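Local atomic coordinates of putative P450-like enzyme (Streptomyces himastatinicus ATCC 53653, PDB entry 5Z9J), a protein that binds heme and is probably a cytochrome P450-type monooxygenase of bacterial secondary metabolism. Residues 131-136 with 354-359; 239-244 with 282-287; 249-254 with 379-384. All blocks are in the same frame, centred on the assembly; numbering follows the deposited sequence.

Interaction 1. Residues 131-136 with 354-359; sequences APLPLI and RMESKA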
ATOM      1  N   ALA A 131      -2.881  -0.061  12.608  1.00 23.09           N
ATOM      2  CA  ALA A 131      -3.375   1.010  11.734  1.00 24.66           C
ATOM      3  C   ALA A 131      -3.023   2.376  12.247  1.00 26.37           C
ATOM      4  O   ALA A 131      -2.577   3.210  11.448  1.00 27.33           O
ATOM      5  CB  ALA A 131      -4.891   0.957  11.541  1.00 21.73           C
ATOM      6  N   PRO A 132      -3.229   2.641  13.551  1.00 26.89           N
ATOM      7  CA  PRO A 132      -2.873   3.996  13.949  1.00 26.62           C
ATOM      8  C   PRO A 132      -1.421   4.420  13.739  1.00 25.97           C
ATOM      9  O   PRO A 132      -1.226   5.642  13.479  1.00 27.95           O
ATOM     10  CB  PRO A 132      -3.178   3.996  15.449  1.00 30.48           C
ATOM     11  CG  PRO A 132      -4.132   2.949  15.655  1.00 29.99           C
ATOM     12  CD  PRO A 132      -3.961   1.943  14.623  1.00 28.10           C
ATOM     13  N   LEU A 133      -0.455   3.505  13.862  1.00 26.93           N
ATOM     14  CA  LEU A 133       0.969   3.861  13.818  1.00 27.41           C
ATOM     15  C   LEU A 133       1.400   4.477  12.465  1.00 22.97           C
ATOM     16  O   LEU A 133       1.847   5.639  12.454  1.00 24.47           O
ATOM     17  CB  LEU A 133       1.859   2.650  14.186  1.00 23.23           C
ATOM     18  CG  LEU A 133       3.353   2.875  13.933  1.00 23.74           C
ATOM     19  CD1 LEU A 133       3.891   4.006  14.873  1.00 30.38           C
ATOM     20  CD2 LEU A 133       4.156   1.615  14.150  1.00 23.50           C
ATOM     21  N   PRO A 134       1.187   3.777  11.320  1.00 26.05           N
ATOM     22  CA  PRO A 134       1.570   4.378  10.028  1.00 21.85           C
ATOM     23  C   PRO A 134       0.758   5.612   9.687  1.00 22.19           C
ATOM     24  O   PRO A 134       1.267   6.500   9.024  1.00 24.51           O
ATOM     25  CB  PRO A 134       1.270   3.267   9.029  1.00 23.61           C
ATOM     26  CG  PRO A 134       0.337   2.348   9.742  1.00 23.90           C
ATOM     27  CD  PRO A 134       0.645   2.418  11.138  1.00 21.40           C
ATOM     28  N   LEU A 135      -0.477   5.672  10.142  1.00 22.28           N
ATOM     29  CA  LEU A 135      -1.272   6.862   9.957  1.00 25.94           C
ATOM     30  C   LEU A 135      -0.644   8.047  10.715  1.00 27.54           C
ATOM     31  O   LEU A 135      -0.535   9.158  10.193  1.00 30.28           O
ATOM     32  CB  LEU A 135      -2.712   6.647  10.421  1.00 26.36           C
ATOM     33  CG  LEU A 135      -3.489   7.977  10.226  1.00 23.99           C
ATOM     34  CD1 LEU A 135      -3.409   8.403   8.745  1.00 23.59           C
ATOM     35  CD2 LEU A 135      -4.904   7.948  10.711  1.00 24.46           C
ATOM     36  N   ILE A 136      -0.288   7.823  11.967  1.00 26.17           N
ATOM     37  CA  ILE A 136       0.326   8.863  12.773  1.00 28.04           C
ATOM     38  C   ILE A 136       1.665   9.354  12.176  1.00 29.57           C
ATOM     39  O   ILE A 136       1.927  10.571  12.126  1.00 27.15           O
ATOM     40  CB  ILE A 136       0.527   8.407  14.216  1.00 28.34           C
ATOM     41  CG1 ILE A 136      -0.827   8.273  14.918  1.00 26.57           C
ATOM     42  CG2 ILE A 136       1.382   9.413  15.002  1.00 30.64           C
ATOM     43  CD1 ILE A 136      -0.742   7.617  16.300  1.00 27.04           C
ATOM     44  N   ARG A 354       9.490  -0.076   5.955  1.00 25.24           N
ATOM     45  CA  ARG A 354      10.373  -1.052   6.576  1.00 24.66           C
ATOM     46  C   ARG A 354      10.850  -0.549   7.964  1.00 28.98           C
ATOM     47  O   ARG A 354      10.878  -1.285   8.923  1.00 29.12           O
ATOM     48  CB  ARG A 354      11.548  -1.287   5.664  1.00 25.28           C
ATOM     49  CG  ARG A 354      11.221  -2.130   4.419  1.00 26.13           C
ATOM     50  CD  ARG A 354      12.340  -2.048   3.383  1.00 27.79           C
ATOM     51  NE  ARG A 354      12.149  -2.992   2.264  1.00 27.89           N
ATOM     52  CZ  ARG A 354      12.688  -2.867   1.047  1.00 29.21           C
ATOM     53  NH1 ARG A 354      13.416  -1.808   0.745  1.00 30.61           N
ATOM     54  NH2 ARG A 354      12.510  -3.834   0.122  1.00 30.19           N
ATOM     55  N   MET A 355      11.153   0.729   8.090  1.00 29.68           N
ATOM     56  CA  MET A 355      11.634   1.219   9.405  1.00 30.48           C
ATOM     57  C   MET A 355      10.506   1.046  10.455  1.00 20.31           C
ATOM     58  O   MET A 355      10.716   0.518  11.516  1.00 23.69           O
ATOM     59  CB  MET A 355      12.082   2.685   9.308  1.00 30.72           C
ATOM     60  CG  MET A 355      12.609   3.264  10.611  1.00 30.95           C
ATOM     61  SD  MET A 355      11.269   4.120  11.312  1.00 48.36           S
ATOM     62  CE  MET A 355      11.106   5.480  10.177  1.00 33.69           C
ATOM     63  N   GLU A 356       9.296   1.419  10.095  1.00 23.77           N
ATOM     64  CA  GLU A 356       8.116   1.349  10.969  1.00 25.07           C
ATOM     65  C   GLU A 356       7.743  -0.038  11.380  1.00 23.50           C
ATOM     66  O   GLU A 356       7.428  -0.309  12.524  1.00 23.61           O
ATOM     67  CB  GLU A 356       6.863   1.873  10.263  1.00 27.33           C
ATOM     68  CG  GLU A 356       6.800   3.299  10.005  1.00 30.37           C
ATOM     69  CD  GLU A 356       5.459   3.668   9.416  1.00 30.64           C
ATOM     70  OE1 GLU A 356       4.713   4.296  10.175  1.00 31.58           O
ATOM     71  OE2 GLU A 356       5.143   3.358   8.234  1.00 30.14           O
ATOM     72  N   SER A 357       7.644  -0.888  10.379  1.00 22.48           N
ATOM     73  CA  SER A 357       7.246  -2.257  10.593  1.00 25.06           C
ATOM     74  C   SER A 357       8.267  -2.984  11.469  1.00 25.47           C
ATOM     75  O   SER A 357       7.906  -3.668  12.401  1.00 25.98           O
ATOM     76  CB  SER A 357       7.117  -2.976   9.250  1.00 26.01           C
ATOM     77  OG  SER A 357       6.036  -2.400   8.575  1.00 28.14           O
ATOM     78  N   LYS A 358       9.551  -2.813  11.161  1.00 25.82           N
ATOM     79  CA  LYS A 358      10.624  -3.406  11.961  1.00 23.94           C
ATOM     80  C   LYS A 358      10.546  -2.948  13.427  1.00 24.60           C
ATOM     81  O   LYS A 358      10.633  -3.765  14.355  1.00 23.48           O
ATOM     82  CB  LYS A 358      11.980  -3.047  11.382  1.00 24.21           C
ATOM     83  CG  LYS A 358      13.166  -3.551  12.222  1.00 27.16           C
ATOM     84  CD  LYS A 358      14.520  -3.176  11.576  1.00 29.83           C
ATOM     85  CE  LYS A 358      15.673  -3.449  12.516  1.00 34.02           C
ATOM     86  NZ  LYS A 358      16.951  -2.976  11.902  1.00 38.57           N
ATOM     87  N   ALA A 359      10.388  -1.633  13.639  1.00 23.92           N
ATOM     88  CA  ALA A 359      10.303  -1.115  14.979  1.00 20.91           C
ATOM     89  C   ALA A 359       9.089  -1.705  15.688  1.00 20.71           C
ATOM     90  O   ALA A 359       9.147  -2.068  16.852  1.00 24.41           O
ATOM     91  CB  ALA A 359      10.186   0.471  14.952  1.00 20.99           C
TER

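Interaction 2. Residues 239-244 with 282-287; sequences HLTTAM and SPICGV. With HEM (protoporphyrin IX containing Fe), chain E.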
ATOM      1  N   HIS A 239      -0.748   4.060   4.507  1.00 18.97           N
ATOM      2  CA  HIS A 239      -1.474   3.791   5.740  1.00 19.11           C
ATOM      3  C   HIS A 239      -1.805   2.309   5.943  1.00 21.64           C
ATOM      4  O   HIS A 239      -1.124   1.609   6.668  1.00 23.04           O
ATOM      5  CB  HIS A 239      -2.761   4.605   5.753  1.00 22.26           C
ATOM      6  CG  HIS A 239      -3.577   4.431   6.994  1.00 24.57           C
ATOM      7  ND1 HIS A 239      -4.909   4.776   7.061  1.00 23.98           N
ATOM      8  CD2 HIS A 239      -3.251   3.945   8.215  1.00 24.94           C
ATOM      9  CE1 HIS A 239      -5.370   4.505   8.267  1.00 25.23           C
ATOM     10  NE2 HIS A 239      -4.384   3.998   8.984  1.00 25.21           N
ATOM     11  N   LEU A 240      -2.815   1.834   5.246  1.00 21.98           N
ATOM     12  CA  LEU A 240      -3.352   0.507   5.493  1.00 23.39           C
ATOM     13  C   LEU A 240      -2.426  -0.579   4.911  1.00 23.54           C
ATOM     14  O   LEU A 240      -2.467  -1.713   5.351  1.00 23.28           O
ATOM     15  CB  LEU A 240      -4.774   0.371   4.902  1.00 25.15           C
ATOM     16  CG  LEU A 240      -5.959   0.574   5.860  1.00 29.67           C
ATOM     17  CD1 LEU A 240      -5.696   1.725   6.742  1.00 31.69           C
ATOM     18  CD2 LEU A 240      -7.268   0.844   5.141  1.00 30.35           C
ATOM     19  N   THR A 241      -1.591  -0.216   3.951  1.00 23.35           N
ATOM     20  CA  THR A 241      -0.584  -1.142   3.431  1.00 24.53           C
ATOM     21  C   THR A 241       0.364  -1.540   4.563  1.00 26.93           C
ATOM     22  O   THR A 241       0.702  -2.720   4.746  1.00 18.00           O
ATOM     23  CB  THR A 241       0.231  -0.520   2.262  1.00 24.35           C
ATOM     24  OG1 THR A 241       0.772   0.747   2.632  1.00 21.85           O
ATOM     25  CG2 THR A 241      -0.682  -0.334   1.076  1.00 24.79           C
ATOM     26  N   THR A 242       0.801  -0.519   5.309  1.00 17.86           N
ATOM     27  CA  THR A 242       1.727  -0.671   6.390  1.00 21.14           C
ATOM     28  C   THR A 242       1.066  -1.327   7.593  1.00 22.53           C
ATOM     29  O   THR A 242       1.691  -2.179   8.260  1.00 24.39           O
ATOM     30  CB  THR A 242       2.333   0.655   6.820  1.00 18.01           C
ATOM     31  OG1 THR A 242       2.950   1.312   5.703  1.00 18.55           O
ATOM     32  CG2 THR A 242       3.413   0.419   7.864  1.00 18.80           C
ATOM     33  N   ALA A 243      -0.193  -0.963   7.859  1.00 19.14           N
ATOM     34  CA  ALA A 243      -0.935  -1.578   8.960  1.00 19.36           C
ATOM     35  C   ALA A 243      -0.984  -3.088   8.709  1.00 20.30           C
ATOM     36  O   ALA A 243      -0.777  -3.902   9.623  1.00 18.64           O
ATOM     37  CB  ALA A 243      -2.304  -1.019   9.077  1.00 19.86           C
ATOM     38  N   MET A 244      -1.267  -3.448   7.469  1.00 22.60           N
ATOM     39  CA  MET A 244      -1.343  -4.875   7.119  1.00 24.00           C
ATOM     40  C   MET A 244      -0.033  -5.638   7.195  1.00 26.11           C
ATOM     41  O   MET A 244      -0.016  -6.802   7.586  1.00 28.90           O
ATOM     42  CB  MET A 244      -1.915  -5.073   5.706  1.00 23.22           C
ATOM     43  CG  MET A 244      -3.428  -5.038   5.695  1.00 24.13           C
ATOM     44  SD  MET A 244      -4.208  -5.170   4.057  1.00 34.22           S
ATOM     45  CE  MET A 244      -3.678  -3.649   3.288  1.00 37.93           C
ATOM     46  N   SER A 282       0.662 -10.245   0.434  1.00 21.19           N
ATOM     47  CA  SER A 282       1.134  -9.009  -0.115  1.00 20.68           C
ATOM     48  C   SER A 282       0.084  -7.923   0.143  1.00 20.05           C
ATOM     49  O   SER A 282      -1.010  -8.001  -0.414  1.00 20.86           O
ATOM     50  CB  SER A 282       1.448  -9.220  -1.605  1.00 21.23           C
ATOM     51  OG  SER A 282       2.332 -10.357  -1.770  1.00 26.77           O
ATOM     52  N   PRO A 283       0.393  -6.937   1.013  1.00 33.05           N
ATOM     53  CA  PRO A 283      -0.618  -5.892   1.273  1.00 29.55           C
ATOM     54  C   PRO A 283      -1.207  -5.257   0.024  1.00 25.62           C
ATOM     55  O   PRO A 283      -2.423  -4.998  -0.075  1.00 22.38           O
ATOM     56  CB  PRO A 283       0.158  -4.852   2.116  1.00 28.31           C
ATOM     57  CG  PRO A 283       1.166  -5.613   2.820  1.00 32.22           C
ATOM     58  CD  PRO A 283       1.592  -6.740   1.855  1.00 31.39           C
ATOM     59  N   ILE A 284      -0.343  -4.975  -0.939  1.00 23.55           N
ATOM     60  CA  ILE A 284      -0.816  -4.656  -2.288  1.00 22.83           C
ATOM     61  C   ILE A 284      -0.537  -5.931  -3.117  1.00 24.79           C
ATOM     62  O   ILE A 284       0.612  -6.327  -3.357  1.00 24.52           O
ATOM     63  CB  ILE A 284      -0.121  -3.441  -2.894  1.00 23.74           C
ATOM     64  CG1 ILE A 284      -0.411  -2.174  -2.061  1.00 22.14           C
ATOM     65  CG2 ILE A 284      -0.582  -3.187  -4.298  1.00 22.49           C
ATOM     66  CD1 ILE A 284      -1.877  -1.728  -2.056  1.00 19.70           C
ATOM     67  N   CYS A 285      -1.601  -6.620  -3.505  1.00 23.37           N
ATOM     68  CA  CYS A 285      -1.389  -7.911  -4.174  1.00 26.10           C
ATOM     69  C   CYS A 285      -1.712  -7.882  -5.676  1.00 26.92           C
ATOM     70  O   CYS A 285      -1.610  -8.896  -6.352  1.00 22.71           O
ATOM     71  CB  CYS A 285      -2.190  -8.986  -3.454  1.00 26.69           C
ATOM     72  SG  CYS A 285      -3.953  -8.795  -3.481  1.00 28.07           S
ATOM     73  N   GLY A 286      -2.177  -6.733  -6.163  1.00 21.61           N
ATOM     74  CA  GLY A 286      -2.313  -6.495  -7.576  1.00 22.16           C
ATOM     75  C   GLY A 286      -2.283  -5.025  -7.905  1.00 24.92           C
ATOM     76  O   GLY A 286      -2.710  -4.203  -7.094  1.00 24.42           O
ATOM     77  N   VAL A 287      -1.750  -4.685  -9.073  1.00 23.99           N
ATOM     78  CA  VAL A 287      -1.788  -3.310  -9.547  1.00 25.25           C
ATOM     79  C   VAL A 287      -2.277  -3.263 -10.987  1.00 26.39           C
ATOM     80  O   VAL A 287      -2.061  -4.226 -11.775  1.00 23.70           O
ATOM     81  CB  VAL A 287      -0.402  -2.602  -9.453  1.00 29.73           C
ATOM     82  CG1 VAL A 287       0.107  -2.589  -7.995  1.00 29.34           C
ATOM     83  CG2 VAL A 287       0.612  -3.254 -10.327  1.00 29.66           C
TER
HETATM   84  CHA HEM E 401       4.290   2.668  -4.668  1.00 22.04           C
HETATM   85  CHB HEM E 401       3.391  -1.128  -1.875  1.00 23.75           C
HETATM   86  CHC HEM E 401       4.157   1.669   1.995  1.00 21.59           C
HETATM   87  CHD HEM E 401       4.090   5.594  -0.731  1.00 20.05           C
HETATM   88  C1A HEM E 401       4.007   1.368  -4.314  1.00 21.94           C
HETATM   89  C2A HEM E 401       3.789   0.215  -5.192  1.00 24.23           C
HETATM   90  C3A HEM E 401       3.558  -0.845  -4.414  1.00 22.40           C
HETATM   91  C4A HEM E 401       3.604  -0.392  -3.016  1.00 23.31           C
HETATM   92  CMA HEM E 401       3.264  -2.272  -4.897  1.00 21.77           C
HETATM   93  CAA HEM E 401       3.833   0.209  -6.734  1.00 26.63           C
HETATM   94  CBA HEM E 401       2.535   0.767  -7.333  1.00 27.48           C
HETATM   95  CGA HEM E 401       2.435   0.498  -8.839  1.00 28.39           C
HETATM   96  O1A HEM E 401       1.370   0.747  -9.458  1.00 30.29           O
HETATM   97  O2A HEM E 401       3.410   0.062  -9.477  1.00 26.05           O
HETATM   98  C1B HEM E 401       3.588  -0.710  -0.589  1.00 24.78           C
HETATM   99  C2B HEM E 401       3.635  -1.582   0.554  1.00 24.88           C
HETATM  100  C3B HEM E 401       3.849  -0.809   1.625  1.00 23.64           C
HETATM  101  C4B HEM E 401       3.917   0.574   1.178  1.00 22.66           C
HETATM  102  CMB HEM E 401       3.466  -3.107   0.440  1.00 26.32           C
HETATM  103  CAB HEM E 401       3.986  -1.188   3.104  1.00 23.84           C
HETATM  104  CBB HEM E 401       3.967  -2.445   3.550  1.00 22.73           C
HETATM  105  C1C HEM E 401       4.239   2.995   1.616  1.00 20.89           C
HETATM  106  C2C HEM E 401       4.475   4.160   2.506  1.00 19.68           C
HETATM  107  C3C HEM E 401       4.456   5.233   1.727  1.00 20.48           C
HETATM  108  C4C HEM E 401       4.190   4.789   0.382  1.00 20.47           C
HETATM  109  CMC HEM E 401       4.728   4.048   4.020  1.00 17.34           C
HETATM  110  CAC HEM E 401       4.615   6.743   2.025  1.00 21.94           C
HETATM  111  CBC HEM E 401       4.882   7.243   3.223  1.00 22.27           C
HETATM  112  C1D HEM E 401       4.096   5.166  -2.018  1.00 20.42           C
HETATM  113  C2D HEM E 401       4.029   6.039  -3.152  1.00 21.62           C
HETATM  114  C3D HEM E 401       4.116   5.127  -4.363  1.00 22.13           C
HETATM  115  C4D HEM E 401       4.213   3.787  -3.859  1.00 21.84           C
HETATM  116  CMD HEM E 401       3.896   7.582  -3.160  1.00 20.75           C
HETATM  117  CAD HEM E 401       4.027   5.571  -5.827  1.00 23.93           C
HETATM  118  CBD HEM E 401       5.406   5.816  -6.401  1.00 24.83           C
HETATM  119  CGD HEM E 401       5.261   6.045  -7.895  1.00 25.86           C
HETATM  120  O1D HEM E 401       4.187   5.762  -8.475  1.00 26.13           O
HETATM  121  O2D HEM E 401       6.253   6.494  -8.525  1.00 26.76           O
HETATM  122  NA  HEM E 401       3.887   0.935  -3.023  1.00 23.92           N
HETATM  123  NB  HEM E 401       3.745   0.607  -0.172  1.00 24.40           N
HETATM  124  NC  HEM E 401       4.057   3.458   0.366  1.00 22.44           N
HETATM  125  ND  HEM E 401       4.238   3.836  -2.460  1.00 24.53           N
HETATM  126 FE   HEM E 401       4.125   2.243  -1.340  1.00 58.43          FE

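Interaction 3. Residues 249-254 with 379-384; sequences TMLCLD and PTFLQV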
ATOM      1  N   THR A 249       2.246  -9.880   9.573  1.00 20.44           N
ATOM      2  CA  THR A 249       3.479 -10.433  10.096  1.00 20.84           C
ATOM      3  C   THR A 249       3.269 -11.100  11.473  1.00 21.37           C
ATOM      4  O   THR A 249       3.685 -12.267  11.686  1.00 22.12           O
ATOM      5  CB  THR A 249       4.619  -9.395  10.153  1.00 23.33           C
ATOM      6  OG1 THR A 249       4.927  -8.898   8.832  1.00 20.17           O
ATOM      7  CG2 THR A 249       5.845 -10.019  10.780  1.00 25.45           C
ATOM      8  N   MET A 250       2.572 -10.425  12.382  1.00 21.14           N
ATOM      9  CA  MET A 250       2.248 -11.028  13.655  1.00 21.74           C
ATOM     10  C   MET A 250       1.331 -12.240  13.494  1.00 22.43           C
ATOM     11  O   MET A 250       1.453 -13.193  14.253  1.00 26.66           O
ATOM     12  CB  MET A 250       1.571 -10.013  14.587  1.00 29.49           C
ATOM     13  CG  MET A 250       2.386  -8.747  14.790  1.00 20.95           C
ATOM     14  SD  MET A 250       4.147  -8.993  15.204  1.00 26.74           S
ATOM     15  CE  MET A 250       4.038  -9.857  16.772  1.00 22.95           C
ATOM     16  N   LEU A 251       0.402 -12.201  12.535  1.00 22.25           N
ATOM     17  CA  LEU A 251      -0.479 -13.345  12.270  1.00 23.04           C
ATOM     18  C   LEU A 251       0.303 -14.557  11.786  1.00 25.36           C
ATOM     19  O   LEU A 251       0.017 -15.691  12.184  1.00 26.95           O
ATOM     20  CB  LEU A 251      -1.520 -12.999  11.227  1.00 26.91           C
ATOM     21  CG  LEU A 251      -2.302 -14.194  10.708  1.00 26.05           C
ATOM     22  CD1 LEU A 251      -3.214 -14.755  11.797  1.00 30.67           C
ATOM     23  CD2 LEU A 251      -3.136 -13.842   9.471  1.00 26.95           C
ATOM     24  N   CYS A 252       1.258 -14.314  10.896  1.00 24.23           N
ATOM     25  CA  CYS A 252       2.104 -15.387  10.358  1.00 26.59           C
ATOM     26  C   CYS A 252       3.065 -16.042  11.404  1.00 27.69           C
ATOM     27  O   CYS A 252       3.315 -17.257  11.399  1.00 28.99           O
ATOM     28  CB  CYS A 252       2.870 -14.828   9.141  1.00 23.62           C
ATOM     29  SG  CYS A 252       1.809 -14.616   7.697  1.00 26.50           S
ATOM     30  N   LEU A 253       3.649 -15.223  12.262  1.00 24.30           N
ATOM     31  CA  LEU A 253       4.432 -15.661  13.394  1.00 30.47           C
ATOM     32  C   LEU A 253       3.603 -16.559  14.327  1.00 29.86           C
ATOM     33  O   LEU A 253       4.097 -17.547  14.861  1.00 27.21           O
ATOM     34  CB  LEU A 253       4.943 -14.444  14.178  1.00 29.06           C
ATOM     35  CG  LEU A 253       6.063 -13.638  13.530  1.00 30.86           C
ATOM     36  CD1 LEU A 253       6.353 -12.416  14.374  1.00 30.50           C
ATOM     37  CD2 LEU A 253       7.296 -14.437  13.412  1.00 33.24           C
ATOM     38  N   ASP A 254       2.378 -16.123  14.626  1.00 29.83           N
ATOM     39  CA  ASP A 254       1.487 -16.929  15.450  1.00 29.56           C
ATOM     40  C   ASP A 254       1.201 -18.267  14.780  1.00 30.17           C
ATOM     41  O   ASP A 254       1.156 -19.303  15.433  1.00 30.89           O
ATOM     42  CB  ASP A 254       0.183 -16.200  15.716  1.00 29.49           C
ATOM     43  CG  ASP A 254      -0.776 -17.002  16.596  1.00 32.02           C
ATOM     44  OD1 ASP A 254      -0.827 -16.770  17.816  1.00 32.39           O
ATOM     45  OD2 ASP A 254      -1.498 -17.872  16.055  1.00 33.69           O
ATOM     46  N   PRO A 379      -9.062 -13.670  12.776  1.00 30.25           N
ATOM     47  CA  PRO A 379      -8.961 -12.402  12.060  1.00 29.43           C
ATOM     48  C   PRO A 379      -9.912 -12.334  10.866  1.00 32.69           C
ATOM     49  O   PRO A 379     -10.412 -13.375  10.394  1.00 25.95           O
ATOM     50  CB  PRO A 379      -7.524 -12.384  11.549  1.00 27.51           C
ATOM     51  CG  PRO A 379      -7.133 -13.921  11.430  1.00 29.08           C
ATOM     52  CD  PRO A 379      -7.955 -14.607  12.487  1.00 30.02           C
ATOM     53  N   THR A 380     -10.231 -11.113  10.430  1.00 24.39           N
ATOM     54  CA  THR A 380     -10.869 -10.925   9.128  1.00 26.19           C
ATOM     55  C   THR A 380      -9.885 -10.249   8.192  1.00 26.60           C
ATOM     56  O   THR A 380      -8.953  -9.563   8.636  1.00 26.83           O
ATOM     57  CB  THR A 380     -12.139 -10.118   9.150  1.00 27.08           C
ATOM     58  OG1 THR A 380     -11.829  -8.793   9.582  1.00 27.81           O
ATOM     59  CG2 THR A 380     -13.132 -10.734  10.059  1.00 25.80           C
ATOM     60  N   PHE A 381     -10.062 -10.522   6.901  1.00 27.66           N
ATOM     61  CA  PHE A 381      -9.229  -9.954   5.870  1.00 28.76           C
ATOM     62  C   PHE A 381      -9.891  -8.782   5.199  1.00 30.89           C
ATOM     63  O   PHE A 381     -11.134  -8.691   5.124  1.00 32.58           O
ATOM     64  CB  PHE A 381      -8.840 -11.060   4.878  1.00 28.37           C
ATOM     65  CG  PHE A 381      -7.911 -12.034   5.499  1.00 27.29           C
ATOM     66  CD1 PHE A 381      -8.394 -12.997   6.363  1.00 27.21           C
ATOM     67  CD2 PHE A 381      -6.549 -11.860   5.389  1.00 26.35           C
ATOM     68  CE1 PHE A 381      -7.534 -13.849   7.020  1.00 27.38           C
ATOM     69  CE2 PHE A 381      -5.675 -12.711   6.054  1.00 25.97           C
ATOM     70  CZ  PHE A 381      -6.172 -13.691   6.869  1.00 27.05           C
ATOM     71  N   LEU A 382      -9.063  -7.865   4.733  1.00 31.39           N
ATOM     72  CA  LEU A 382      -9.555  -6.630   4.133  1.00 33.91           C
ATOM     73  C   LEU A 382     -10.360  -6.940   2.859  1.00 35.33           C
ATOM     74  O   LEU A 382      -9.965  -7.768   2.019  1.00 33.49           O
ATOM     75  CB  LEU A 382      -8.405  -5.677   3.856  1.00 35.24           C
ATOM     76  CG  LEU A 382      -8.793  -4.286   3.356  1.00 35.60           C
ATOM     77  CD1 LEU A 382      -9.514  -3.578   4.475  1.00 37.32           C
ATOM     78  CD2 LEU A 382      -7.549  -3.497   2.976  1.00 34.11           C
ATOM     79  N   GLN A 383     -11.544  -6.338   2.797  1.00 38.30           N
ATOM     80  CA  GLN A 383     -12.534  -6.605   1.755  1.00 41.28           C
ATOM     81  C   GLN A 383     -12.228  -5.843   0.465  1.00 40.12           C
ATOM     82  O   GLN A 383     -13.106  -5.253  -0.144  1.00 41.25           O
ATOM     83  CB  GLN A 383     -13.905  -6.166   2.281  1.00 43.46           C
ATOM     84  CG  GLN A 383     -14.294  -6.895   3.551  1.00 44.45           C
ATOM     85  CD  GLN A 383     -14.443  -8.370   3.317  1.00 45.62           C
ATOM     86  OE1 GLN A 383     -15.424  -8.811   2.720  1.00 47.33           O
ATOM     87  NE2 GLN A 383     -13.436  -9.140   3.721  1.00 45.83           N
ATOM     88  N   VAL A 384     -10.982  -5.908   0.025  1.00 37.78           N
ATOM     89  CA  VAL A 384     -10.565  -5.161  -1.137  1.00 36.01           C
ATOM     90  C   VAL A 384      -9.724  -6.060  -2.020  1.00 31.57           C
ATOM     91  O   VAL A 384      -8.736  -6.606  -1.543  1.00 28.86           O
ATOM     92  CB  VAL A 384      -9.753  -3.944  -0.721  1.00 37.37           C
ATOM     93  CG1 VAL A 384      -9.267  -3.223  -1.937  1.00 38.58           C
ATOM     94  CG2 VAL A 384     -10.606  -3.010   0.159  1.00 37.75           C
TER

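Interaction 1. Residues 131-136 with 354-359
Glu356 reaches across from helix 350-367 and sets the end of its carboxylate against Pro134. Its OE1 lies just 3.1 Å from Pro134 CA, which makes this the tight spot of the contact. OE2 stays a little further off, 4.0 Å from Pro134 CB, so the group meets the backbone carbon and the near side of the ring together. The proline nitrogen carries no hydrogen and cannot donate to the acid, and no hydrogen bond spans the segments. CG stands anti to the carbonyl carbon (chi1 -70°) and the chain runs extended from there, which lets the acid bridge between the helices. Packing is looser beside it: Leu133 CD2 comes only to 4.1 Å from the backbone O of Glu356. Lys358, on the exposed side of helix 350-367, lies along helix 270-280. An alanine in place of Glu356 would probably open a gap between Pro134 and Thr242, which the carboxylate now fills. Around the contact, helix 240-255 touches both Pro134 and Glu356 through Thr242, helix 96-116 receives Leu133 on Ile109 and Ile110, and helix 270-280 packs on Ser357, placing the pair within a helical bundle close to the heme.

Interaction 2. Residues 239-244 with 282-287
Pro283 presses its ring carbons onto a backbone oxygen: CB sits 3.4 Å from Thr241 O in the first turn of helix 240-255, and CG is nearly as close. That apolar ring against a carbonyl is the centre of a contact that has no hydrogen bond across it. Further along the helix, Met244 slides past the proline in the opposite direction. Its chain bends at the last torsion (chi3 -66°), and CE comes back to 3.8 Å from Pro283 O.

The heme takes part as well. Thr241 CG2 meets Ile284 CD1 at 3.6 Å, and CG1 of the same isoleucine is equally near, so the methyl rests along that branch. Ile284 CG1 also lies 3.9 Å from HEM CHB, while its CG2 faces the CMA methyl. Thr241 OG1 stands 3.5 Å from HEM C4B, but its hydrogen bond goes back to Asn237 O, and this ties down the rotation of the side chain over the porphyrin. Thr242 OG1 is held likewise by Gly238 O. Beyond, Val287 brings CB to 3.8 Å from the propionate oxygen HEM O1A.

Thr241 and Ile284 thus approach the same face of the macrocycle. The break between helices 224-238 and 240-255, with a threonine just past it, matches the long distal helix of cytochromes P450, the one named I. Segment 282-287, between helix 270-280 and strand 287-291, probably corresponds to the stretch after the K helix that lines the distal pocket in this family.

Interaction 3. Residues 249-254 with 379-384
With CG anti to the backbone N (chi1 169°), Leu251 sends its two methyls out from helix 240-255 to straddle two residues of segment 379-384. Phe381 answers with its ring anti to the carbonyl carbon (chi1 -69°), which swings CZ back toward the helix. The leucine splits its contacts between branches: CD1 lies 4.0 Å from Pro379 CG. CD2 reaches Phe381 CZ at the same separation, coming in obliquely to the ring. Both meetings are crossings at about a right angle, so each touches over a small patch.

Past the aromatic residue the chain is braced by one good bond: Gln383 NE2 donates to Phe381 O over 2.7 Å, with an N-H...O angle of 157°. The acceptor lies almost in the amide plane, and Gln383 itself is the centre of an inverse gamma turn. Around the leucine, Trp9 and Val390 add further apolar surface, and the ring of Phe11 meets that of Phe381 with planes at about 50°.

No polar side-chain atom takes part between helix 240-255 and segment 379-384. The join therefore rests on dispersion and the exclusion of water, with shape rather than bond direction setting how the two pieces fit.

In the fold
All three contacts are buried, but to different depths: interaction 2 centres about 4 Å from the centre of the chain, against about 12 Å for interaction 1 and about 15 Å for interaction 3. Helix 240-255 ties the set together. Its start serves interaction 2, a later turn serves interaction 3, and the residues leading into it also back onto interaction 1, where His239 packs on Leu135. Met244 and Leu382 link interactions 2 and 3 directly, whereas 1 and 3 do not touch. Chemistry follows place: a carboxylate between helices in interaction 1, mixed carbonyl, apolar and heme contacts in interaction 2, and purely hydrocarbon packing away from the heme in interaction 3.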